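Local coordinates for protein 6-phospho-alpha-glucosidase (Merdibacter massiliensis, PDB 6VC6) that hydrolyses alpha-linked 6-phosphoglucosides to release glucose 6-phosphate, probably using NAD and manganese as in other family 4 glycosidases, at residues Arg178-Leu183 / Pro218-Ile223; Phe229-Ala234 / Ser240-Tyr245. All coordinates share one frame; numbering follows the deposited sequence.

Contact 1: Arg178-Leu183 / Pro218-Ile223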
loop_
_atom_site.group_PDB
_atom_site.type_symbol
_atom_site.label_atom_id
_atom_site.label_comp_id
_atom_site.label_asym_id
_atom_site.label_seq_id
_atom_site.Cartn_x
_atom_site.Cartn_y
_atom_site.Cartn_z
ATOM N N ARG A 178 -1.440 14.880 -5.210
ATOM C CA ARG A 178 -2.167 15.777 -4.317
ATOM C C ARG A 178 -1.240 16.830 -3.725
ATOM O O ARG A 178 -1.616 18.002 -3.603
ATOM C CB ARG A 178 -2.845 14.976 -3.205
ATOM C CG ARG A 178 -4.041 14.158 -3.662
ATOM C CD ARG A 178 -4.582 13.298 -2.529
ATOM N NE ARG A 178 -5.853 12.670 -2.876
ATOM C CZ ARG A 178 -7.044 13.214 -2.642
ATOM N NH1 ARG A 178 -7.129 14.401 -2.059
ATOM N NH2 ARG A 178 -8.149 12.571 -2.993
ATOM N N SER A 179 -0.022 16.430 -3.353
ATOM C CA SER A 179 0.949 17.392 -2.842
ATOM C C SER A 179 1.360 18.383 -3.923
ATOM O O SER A 179 1.567 19.568 -3.640
ATOM C CB SER A 179 2.173 16.661 -2.292
ATOM O OG SER A 179 1.833 15.869 -1.167
ATOM N N VAL A 180 1.486 17.913 -5.165
ATOM C CA VAL A 180 1.820 18.803 -6.272
ATOM C C VAL A 180 0.694 19.802 -6.510
ATOM O O VAL A 180 0.941 20.977 -6.810
ATOM C CB VAL A 180 2.132 17.980 -7.536
ATOM C CG1 VAL A 180 2.065 18.852 -8.780
ATOM C CG2 VAL A 180 3.499 17.320 -7.414
ATOM N N SER A 181 -0.557 19.358 -6.371
ATOM C CA SER A 181 -1.687 20.260 -6.564
ATOM C C SER A 181 -1.686 21.388 -5.542
ATOM O O SER A 181 -2.068 22.519 -5.864
ATOM C CB SER A 181 -2.999 19.480 -6.494
ATOM O OG SER A 181 -3.308 19.116 -5.161
ATOM N N ARG A 182 -1.265 21.103 -4.307
ATOM C CA ARG A 182 -1.124 22.161 -3.314
ATOM C C ARG A 182 0.038 23.083 -3.662
ATOM O O ARG A 182 -0.043 24.301 -3.460
ATOM C CB ARG A 182 -0.936 21.551 -1.924
ATOM C CG ARG A 182 -0.650 22.561 -0.826
ATOM C CD ARG A 182 -0.878 21.950 0.545
ATOM N NE ARG A 182 -0.355 22.790 1.616
ATOM C CZ ARG A 182 -0.688 22.661 2.897
ATOM N NH1 ARG A 182 -1.548 21.723 3.268
ATOM N NH2 ARG A 182 -0.163 23.471 3.806
ATOM N N LEU A 183 1.128 22.515 -4.182
ATOM C CA LEU A 183 2.250 23.313 -4.667
ATOM C C LEU A 183 1.793 24.334 -5.700
ATOM O O LEU A 183 2.172 25.510 -5.647
ATOM C CB LEU A 183 3.306 22.396 -5.280
ATOM C CG LEU A 183 4.570 21.996 -4.527
ATOM C CD1 LEU A 183 5.591 21.534 -5.545
ATOM C CD2 LEU A 183 5.114 23.142 -3.696
ATOM N N PRO A 218 8.752 21.099 -15.066
ATOM C CA PRO A 218 9.767 22.157 -14.896
ATOM C C PRO A 218 9.386 23.198 -13.856
ATOM O O PRO A 218 10.247 23.639 -13.084
ATOM C CB PRO A 218 9.870 22.768 -16.300
ATOM C CG PRO A 218 9.492 21.665 -17.209
ATOM C CD PRO A 218 8.424 20.895 -16.490
ATOM N N GLU A 219 8.115 23.601 -13.813
ATOM C CA GLU A 219 7.681 24.558 -12.802
ATOM C C GLU A 219 7.628 23.926 -11.416
ATOM O O GLU A 219 7.880 24.609 -10.417
ATOM C CB GLU A 219 6.315 25.134 -13.178
ATOM C CG GLU A 219 5.867 26.309 -12.321
ATOM C CD GLU A 219 6.502 27.622 -12.741
ATOM O OE1 GLU A 219 7.218 27.641 -13.765
ATOM O OE2 GLU A 219 6.284 28.636 -12.047
ATOM N N ILE A 220 7.313 22.631 -11.338
ATOM C CA ILE A 220 7.211 21.958 -10.044
ATOM C C ILE A 220 8.550 21.991 -9.318
ATOM O O ILE A 220 8.622 22.293 -8.121
ATOM C CB ILE A 220 6.702 20.516 -10.229
ATOM C CG1 ILE A 220 5.221 20.514 -10.609
ATOM C CG2 ILE A 220 6.924 19.702 -8.965
ATOM C CD1 ILE A 220 4.744 19.197 -11.180
ATOM N N LYS A 221 9.635 21.684 -10.035
ATOM C CA LYS A 221 10.958 21.713 -9.418
ATOM C C LYS A 221 11.350 23.121 -8.993
ATOM O O LYS A 221 12.112 23.286 -8.033
ATOM C CB LYS A 221 12.008 21.150 -10.376
ATOM C CG LYS A 221 11.577 19.912 -11.135
ATOM C CD LYS A 221 12.596 19.558 -12.205
ATOM C CE LYS A 221 12.112 18.413 -13.074
ATOM N NZ LYS A 221 13.036 18.136 -14.207
ATOM N N LYS A 222 10.848 24.143 -9.689
ATOM C CA LYS A 222 11.215 25.516 -9.357
ATOM C C LYS A 222 10.640 25.928 -8.008
ATOM O O LYS A 222 11.346 26.500 -7.170
ATOM C CB LYS A 222 10.744 26.466 -10.458
ATOM C CG LYS A 222 11.234 27.894 -10.286
ATOM C CD LYS A 222 10.085 28.888 -10.344
ATOM C CE LYS A 222 9.565 29.050 -11.762
ATOM N NZ LYS A 222 8.785 30.307 -11.923
ATOM N N ILE A 223 9.355 25.644 -7.779
ATOM C CA ILE A 223 8.735 26.013 -6.511
ATOM C C ILE A 223 9.283 25.161 -5.371
ATOM O O ILE A 223 9.421 25.641 -4.239
ATOM C CB ILE A 223 7.200 25.913 -6.621
ATOM C CG1 ILE A 223 6.664 26.997 -7.557
ATOM C CG2 ILE A 223 6.543 26.055 -5.259
ATOM C CD1 ILE A 223 5.878 26.463 -8.724
#
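V180 sets CG1 anti to its backbone N (chi1 163°), which carries that methyl toward I220, while L183, with chi1 turned to -101° and thus well off a staggered position, sends one methyl to I220 and the other to I223. These four side chains make the apolar contact between segments 178-183 and 218-223. I220 answers V180 with the far end of its longer branch: its CB does not point at the other helix, but the end of the side chain comes nearer, CD1 stopping 3.6 Å from V180 CG1. The two side chains meet at about a right angle. L183 also runs at about a right angle to I220, and its CD1 rests against the short branch, 4.1 Å from I220 CG2, with the carbonyl oxygen of I220 at a similar distance. Its other methyl, CD2, goes to I223 and lies 3.6 Å from I223 CG2, L183 and I223 sliding past each other in opposite directions. No hydrogen bond or salt bridge crosses between the two segments, so the join is almost wholly apolar and buries a modest 212 Å². The segment axes come no closer than 10.7 Å and cross steeply, at 74°, so contact is confined to a short patch. L184 widens it by touching both isoleucines, and L183 continues onto I224 and K227. Polar residues stay on other faces: S181 OG donates to R178 O at 2.6 Å, and E219 and K222 form a salt bridge within their own helix turn. Such steep helix-on-helix packing here joins the helix that follows strand 166-169, the last parallel strand of the Rossmann-type NAD-binding sheet, to the first helix after the antiparallel strand pair 191-196 and 201-209.

Contact 2: Phe229-Ala234 / Ser240-Tyr245. With G6P (6-O-phosphono-alpha-D-glucopyranose), chain F.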
loop_
_atom_site.group_PDB
_atom_site.type_symbol
_atom_site.label_atom_id
_atom_site.label_comp_id
_atom_site.label_asym_id
_atom_site.label_seq_id
_atom_site.Cartn_x
_atom_site.Cartn_y
_atom_site.Cartn_z
ATOM N N PHE A 229 8.495 21.175 -0.155
ATOM C CA PHE A 229 7.492 20.197 -0.565
ATOM C C PHE A 229 6.721 19.738 0.661
ATOM O O PHE A 229 7.305 19.165 1.585
ATOM C CB PHE A 229 8.147 19.008 -1.271
ATOM C CG PHE A 229 7.196 18.193 -2.096
ATOM C CD1 PHE A 229 6.478 18.775 -3.128
ATOM C CD2 PHE A 229 7.024 16.842 -1.844
ATOM C CE1 PHE A 229 5.602 18.025 -3.890
ATOM C CE2 PHE A 229 6.151 16.087 -2.603
ATOM C CZ PHE A 229 5.440 16.679 -3.628
ATOM N N LEU A 230 5.413 19.986 0.666
ATOM C CA LEU A 230 4.545 19.628 1.773
ATOM C C LEU A 230 3.491 18.624 1.322
ATOM O O LEU A 230 3.041 18.665 0.173
ATOM C CB LEU A 230 3.837 20.861 2.349
ATOM C CG LEU A 230 4.666 21.865 3.151
ATOM C CD1 LEU A 230 3.799 23.040 3.580
ATOM C CD2 LEU A 230 5.302 21.197 4.359
ATOM N N PRO A 231 3.079 17.712 2.199
ATOM C CA PRO A 231 1.907 16.888 1.895
ATOM C C PRO A 231 0.655 17.748 1.847
ATOM O O PRO A 231 0.584 18.814 2.464
ATOM C CB PRO A 231 1.858 15.886 3.054
ATOM C CG PRO A 231 2.600 16.554 4.163
ATOM C CD PRO A 231 3.662 17.390 3.513
ATOM N N GLN A 232 -0.342 17.274 1.093
ATOM C CA GLN A 232 -1.553 18.065 0.896
ATOM C C GLN A 232 -2.289 18.302 2.210
ATOM O O GLN A 232 -2.907 19.358 2.395
ATOM C CB GLN A 232 -2.473 17.382 -0.117
ATOM C CG GLN A 232 -3.808 18.095 -0.316
ATOM C CD GLN A 232 -4.815 17.272 -1.095
ATOM O OE1 GLN A 232 -5.169 16.162 -0.697
ATOM N NE2 GLN A 232 -5.298 17.823 -2.201
ATOM N N ASP A 233 -2.229 17.344 3.131
ATOM C CA ASP A 233 -2.849 17.459 4.446
ATOM C C ASP A 233 -1.803 17.698 5.530
ATOM O O ASP A 233 -1.900 17.163 6.635
ATOM C CB ASP A 233 -3.675 16.214 4.763
ATOM C CG ASP A 233 -2.923 14.925 4.485
ATOM O OD1 ASP A 233 -1.748 14.990 4.068
ATOM O OD2 ASP A 233 -3.509 13.839 4.690
ATOM N N ALA A 234 -0.801 18.529 5.220
ATOM C CA ALA A 234 0.349 18.715 6.101
ATOM C C ALA A 234 -0.035 19.165 7.505
ATOM O O ALA A 234 0.734 18.939 8.446
ATOM C CB ALA A 234 1.317 19.729 5.488
ATOM N N SER A 240 7.124 12.975 11.365
ATOM C CA SER A 240 7.917 12.085 10.523
ATOM C C SER A 240 7.477 12.144 9.066
ATOM O O SER A 240 8.307 12.000 8.162
ATOM C CB SER A 240 7.832 10.651 11.048
ATOM O OG SER A 240 6.506 10.157 10.976
ATOM N N TRP A 241 6.183 12.359 8.816
ATOM C CA TRP A 241 5.708 12.459 7.440
ATOM C C TRP A 241 6.095 13.794 6.816
ATOM O O TRP A 241 6.378 13.865 5.615
ATOM C CB TRP A 241 4.194 12.259 7.388
ATOM C CG TRP A 241 3.786 10.836 7.156
ATOM C CD1 TRP A 241 3.007 10.065 7.969
ATOM C CD2 TRP A 241 4.139 10.011 6.039
ATOM N NE1 TRP A 241 2.852 8.812 7.426
ATOM C CE2 TRP A 241 3.538 8.753 6.241
ATOM C CE3 TRP A 241 4.906 10.213 4.886
ATOM C CZ2 TRP A 241 3.677 7.703 5.336
ATOM C CZ3 TRP A 241 5.044 9.169 3.989
ATOM C CH2 TRP A 241 4.433 7.931 4.218
ATOM N N LEU A 242 6.106 14.864 7.615
ATOM C CA LEU A 242 6.538 16.160 7.102
ATOM C C LEU A 242 8.013 16.134 6.721
ATOM O O LEU A 242 8.418 16.761 5.735
ATOM C CB LEU A 242 6.268 17.251 8.140
ATOM C CG LEU A 242 4.813 17.414 8.582
ATOM C CD1 LEU A 242 4.707 18.405 9.729
ATOM C CD2 LEU A 242 3.947 17.847 7.412
ATOM N N ASP A 243 8.831 15.413 7.490
ATOM C CA ASP A 243 10.243 15.283 7.146
ATOM C C ASP A 243 10.430 14.438 5.892
ATOM O O ASP A 243 11.300 14.729 5.064
ATOM C CB ASP A 243 11.018 14.679 8.317
ATOM C CG ASP A 243 10.757 15.400 9.625
ATOM O OD1 ASP A 243 10.754 14.734 10.681
ATOM O OD2 ASP A 243 10.554 16.633 9.596
ATOM N N THR A 244 9.620 13.387 5.736
ATOM C CA THR A 244 9.730 12.532 4.559
ATOM C C THR A 244 9.368 13.298 3.292
ATOM O O THR A 244 10.067 13.209 2.276
ATOM C CB THR A 244 8.835 11.302 4.722
ATOM O OG1 THR A 244 9.313 10.501 5.810
ATOM C CG2 THR A 244 8.834 10.467 3.449
ATOM N N TYR A 245 8.277 14.067 3.338
ATOM C CA TYR A 245 7.881 14.856 2.175
ATOM C C TYR A 245 8.843 16.013 1.938
ATOM O O TYR A 245 9.160 16.338 0.788
ATOM C CB TYR A 245 6.455 15.371 2.353
ATOM C CG TYR A 245 5.396 14.426 1.836
ATOM C CD1 TYR A 245 4.827 14.609 0.583
ATOM C CD2 TYR A 245 4.965 13.351 2.602
ATOM C CE1 TYR A 245 3.860 13.747 0.106
ATOM C CE2 TYR A 245 3.998 12.483 2.132
ATOM C CZ TYR A 245 3.449 12.686 0.885
ATOM O OH TYR A 245 2.485 11.824 0.413
HETATM C C1 G6P F . 2.349 5.431 2.621
HETATM C C2 G6P F . 2.195 4.153 1.783
HETATM C C3 G6P F . 1.584 2.981 2.530
HETATM C C4 G6P F . 2.168 2.928 3.922
HETATM C C5 G6P F . 1.661 4.147 4.670
HETATM C C6 G6P F . 2.312 4.206 6.045
HETATM O O1 G6P F . 1.666 6.511 1.971
HETATM O O2 G6P F . 1.394 4.440 0.629
HETATM O O3 G6P F . 1.845 1.753 1.843
HETATM O O4 G6P F . 1.729 1.736 4.578
HETATM O O5 G6P F . 1.963 5.382 4.010
HETATM O O6 G6P F . 1.461 4.932 6.925
HETATM P P G6P F . 1.715 4.907 8.512
HETATM O O1P G6P F . 1.019 3.640 8.946
HETATM O O2P G6P F . 3.219 4.875 8.655
HETATM O O3P G6P F . 1.085 6.189 9.000
#
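Segment 240-245 leans on the loop 229-234 through L242 and Y245. First along it, W241 swings its indole to the bound sugar phosphate. The W241 ring presents its edge to the pyranose, with CZ2 3.2 Å from O5 of G6P; R237 forms a cation-pi pair with the indole, and Y263 and R283 also touch it. One residue on, L242 sends CD2 into the bend of the loop: that methyl sits 3.7 Å from P231 CG, the two side chains crossing at about a right angle, and 3.8 Å from A234 CB. The bend is a type I beta turn from P231 to A234, closed by a weak bond from A234 N to P231 O, and it lets both ends of the turn pack on a single leucine methyl. A helical turn beyond W241, Y245 lays its ring beneath the proline in a CH-pi contact, P231 CB standing 3.9 Å from the ring centroid and only 4° off the normal. The CD methylene of the proline ring meets the stem of the tyrosine, P231 CD lying 3.6 Å from Y245 CB. F229, its CG trans to the backbone N (chi1 -161°), comes to the edge of the tyrosine ring, its CE2 3.8 Å from Y245 CD1. Cutting Y245 back to an alanine is likely to leave P231 with no aromatic face to rest on and to open a gap beside F229. The backbone oxygen Y245 O, for its part, lies in the plane of the phenylalanine ring, at its edge, 3.4 Å from F229 CD2.

The centres of contacts 1 and 2 lie 13 Å apart, and helix 172-184 forms one side of contact 1 and packs against contact 2 from outside. While V180 and L183 face helix 217-227 in contact 1, neighbouring residues hold the loop of contact 2: R182 NH1 is 2.9 Å from Q232 O and R178 NH1 3.0 Å from Q232 OE1, both probable hydrogen bonds. S179 OG packs 3.2 Å from Y245 CE1. The same helix begins at Q172, which with D171 lines the sugar-phosphate pocket, directly after the manganese ligand C170. Contact 2 includes a residue of that pocket, and the Y245 side chain is about 10 Å from both the manganese ion and NAD.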